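Long-range contact in Ice-binding protein isoform1a (Antarctomyces psychrotrophicus, PDB 7BWY), which probably binds ice, apparently by recognising water molecules on its prism planes, and so acts as an antifreeze protein of an Antarctic fungus: residues 113-118 / 141-146. The protein carries 2 engineered substitutions. Numbering follows the deposited sequence.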
loop_
_atom_site.group_PDB
_atom_site.type_symbol
_atom_site.label_atom_id
_atom_site.label_comp_id
_atom_site.label_asym_id
_atom_site.label_seq_id
_atom_site.Cartn_x
_atom_site.Cartn_y
_atom_site.Cartn_z
ATOM N N VAL A 113 -9.452 -8.711 11.563
ATOM C CA VAL A 113 -8.521 -7.708 12.092
ATOM C C VAL A 113 -7.133 -8.316 12.153
ATOM O O VAL A 113 -6.985 -9.459 12.625
ATOM C CB VAL A 113 -8.915 -7.260 13.494
ATOM C CG1 VAL A 113 -7.874 -6.248 13.948
ATOM C CG2 VAL A 113 -10.325 -6.647 13.450
ATOM N N LEU A 114 -6.171 -7.622 11.536
ATOM C CA LEU A 114 -4.769 -8.015 11.685
ATOM C C LEU A 114 -4.160 -6.959 12.592
ATOM O O LEU A 114 -4.318 -5.765 12.283
ATOM C CB LEU A 114 -4.062 -7.942 10.330
ATOM C CG LEU A 114 -2.530 -8.008 10.378
ATOM C CD1 LEU A 114 -2.092 -9.316 11.032
ATOM C CD2 LEU A 114 -1.990 -7.958 8.945
ATOM N N THR A 115 -3.500 -7.395 13.689
ATOM C CA THR A 115 -2.847 -6.412 14.566
ATOM C C THR A 115 -1.338 -6.378 14.345
ATOM O O THR A 115 -0.685 -7.423 14.304
ATOM C CB THR A 115 -3.046 -6.752 16.044
ATOM O OG1 THR A 115 -4.465 -6.878 16.183
ATOM C CG2 THR A 115 -2.503 -5.652 16.948
ATOM N N LEU A 116 -0.771 -5.172 14.267
ATOM C CA LEU A 116 0.681 -5.132 14.161
ATOM C C LEU A 116 1.250 -4.628 15.495
ATOM O O LEU A 116 0.982 -3.509 15.919
ATOM C CB LEU A 116 1.101 -4.288 12.944
ATOM C CG LEU A 116 0.486 -4.776 11.620
ATOM C CD1 LEU A 116 0.819 -3.884 10.450
ATOM C CD2 LEU A 116 0.856 -6.220 11.323
ATOM N N ASP A 117 2.024 -5.472 16.171
ATOM C CA ASP A 117 2.470 -5.162 17.524
ATOM C C ASP A 117 3.897 -4.605 17.544
ATOM O O ASP A 117 4.859 -5.339 17.319
ATOM C CB ASP A 117 2.304 -6.407 18.379
ATOM C CG ASP A 117 2.775 -6.248 19.827
ATOM O OD1 ASP A 117 3.258 -5.163 20.222
ATOM O OD2 ASP A 117 2.714 -7.256 20.523
ATOM N N GLY A 118 4.030 -3.295 17.801
ATOM C CA GLY A 118 5.346 -2.675 17.815
ATOM C C GLY A 118 6.276 -3.176 18.950
ATOM O O GLY A 118 7.439 -2.813 18.968
ATOM N N SER A 141 -9.800 -4.885 8.863
ATOM C CA SER A 141 -8.997 -3.752 9.328
ATOM C C SER A 141 -7.617 -4.215 9.767
ATOM O O SER A 141 -7.447 -5.344 10.246
ATOM C CB SER A 141 -9.666 -3.066 10.479
ATOM O OG SER A 141 -9.167 -1.764 10.596
ATOM N N ILE A 142 -6.653 -3.313 9.636
ATOM C CA ILE A 142 -5.343 -3.504 10.250
ATOM C C ILE A 142 -5.197 -2.500 11.395
ATOM O O ILE A 142 -5.379 -1.298 11.208
ATOM C CB ILE A 142 -4.231 -3.370 9.184
ATOM C CG1 ILE A 142 -4.270 -4.554 8.208
ATOM C CG2 ILE A 142 -2.869 -3.256 9.834
ATOM C CD1 ILE A 142 -3.749 -4.163 6.890
ATOM N N ILE A 143 -4.806 -3.003 12.582
ATOM C CA ILE A 143 -4.663 -2.216 13.808
ATOM C C ILE A 143 -3.175 -2.143 14.214
ATOM O O ILE A 143 -2.499 -3.165 14.148
ATOM C CB ILE A 143 -5.536 -2.915 14.892
ATOM C CG1 ILE A 143 -7.022 -2.694 14.619
ATOM C CG2 ILE A 143 -5.233 -2.433 16.286
ATOM C CD1 ILE A 143 -7.410 -1.247 14.436
ATOM N N LEU A 144 -2.701 -0.958 14.659
ATOM C CA LEU A 144 -1.331 -0.707 15.155
ATOM C C LEU A 144 -1.330 -0.692 16.677
ATOM O O LEU A 144 -2.153 -0.039 17.275
ATOM C CB LEU A 144 -0.864 0.682 14.695
ATOM C CG LEU A 144 -0.922 0.799 13.179
ATOM C CD1 LEU A 144 -0.375 2.096 12.627
ATOM C CD2 LEU A 144 -0.267 -0.410 12.565
ATOM N N THR A 145 -0.386 -1.349 17.326
ATOM C CA THR A 145 -0.343 -1.269 18.776
ATOM C C THR A 145 1.116 -1.141 19.259
ATOM O O THR A 145 2.054 -1.468 18.523
ATOM C CB THR A 145 -1.131 -2.463 19.328
ATOM O OG1 THR A 145 -1.309 -2.147 20.698
ATOM C CG2 THR A 145 -0.399 -3.780 19.240
ATOM N N ASN A 146 1.306 -0.600 20.481
ATOM C CA ASN A 146 2.559 -0.621 21.223
ATOM C C ASN A 146 3.672 -0.047 20.343
ATOM O O ASN A 146 4.656 -0.739 20.095
ATOM C CB ASN A 146 3.052 -2.054 21.488
ATOM C CG ASN A 146 2.117 -2.873 22.356
ATOM O OD1 ASN A 146 1.340 -2.319 23.105
ATOM N ND2 ASN A 146 2.179 -4.200 22.313
#
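Ser141 begins the pairing through its backbone: its carbonyl accepts the N-H of Leu114, 2.9 Å from Leu114 N to Ser141 O, and also receives a CA-H...O contact from Val113. Ile142 turns to the buried face. Its CG1 runs beside Leu114, pointing the same way, while CG2, set anti to the backbone N, meets the next leucine along, with Leu116 CD1 3.8 Å from Ile142 CG2. Trp155 packs against both Leu114 and Ile142 from within. Ile143 bonds with both its N-H and its carbonyl: its N-H goes to Leu114 O, and Leu116 N lies 2.7 Å from Ile143 O. Its side chain emerges on the other face, where CG1 slants past Val113, 3.7 Å from Val113 CG1. Leu144 returns inward and lays CD2 against Leu116 CB. Thr145 N donates to Leu116 O. The Thr145 carbonyl accepts the N-H of Gly118, while the Thr145 methyl meets that of Thr115, 3.6 Å between the two CG2 atoms. At Asn146 a side-chain bond closes the pairing: ND2 meets Asp117 OD1 from above the carboxylate plane, at a modelled separation so short that its exact length is doubtful, with carboxylate and amide planes 65° apart. A chi1 of 178° sets the Asp117 carboxylate beside its own carbonyl carbon, where OD1 meets both this amide and the N-H of Ala119. With an alanine here, the Asn146 amide is likely to lose its acceptor and be freer to turn, and the N-H of Ala119 its side-chain partner. In-register parallel pairing, from Val113-Ser141 to Asp117-Thr145 with strand axes 23° apart, and with Leu114, Leu116, Ile142 and Leu144 on the inward face, is what stacked coils of a right-handed beta-helix, here the ice-binding protein's beta-solenoid, present.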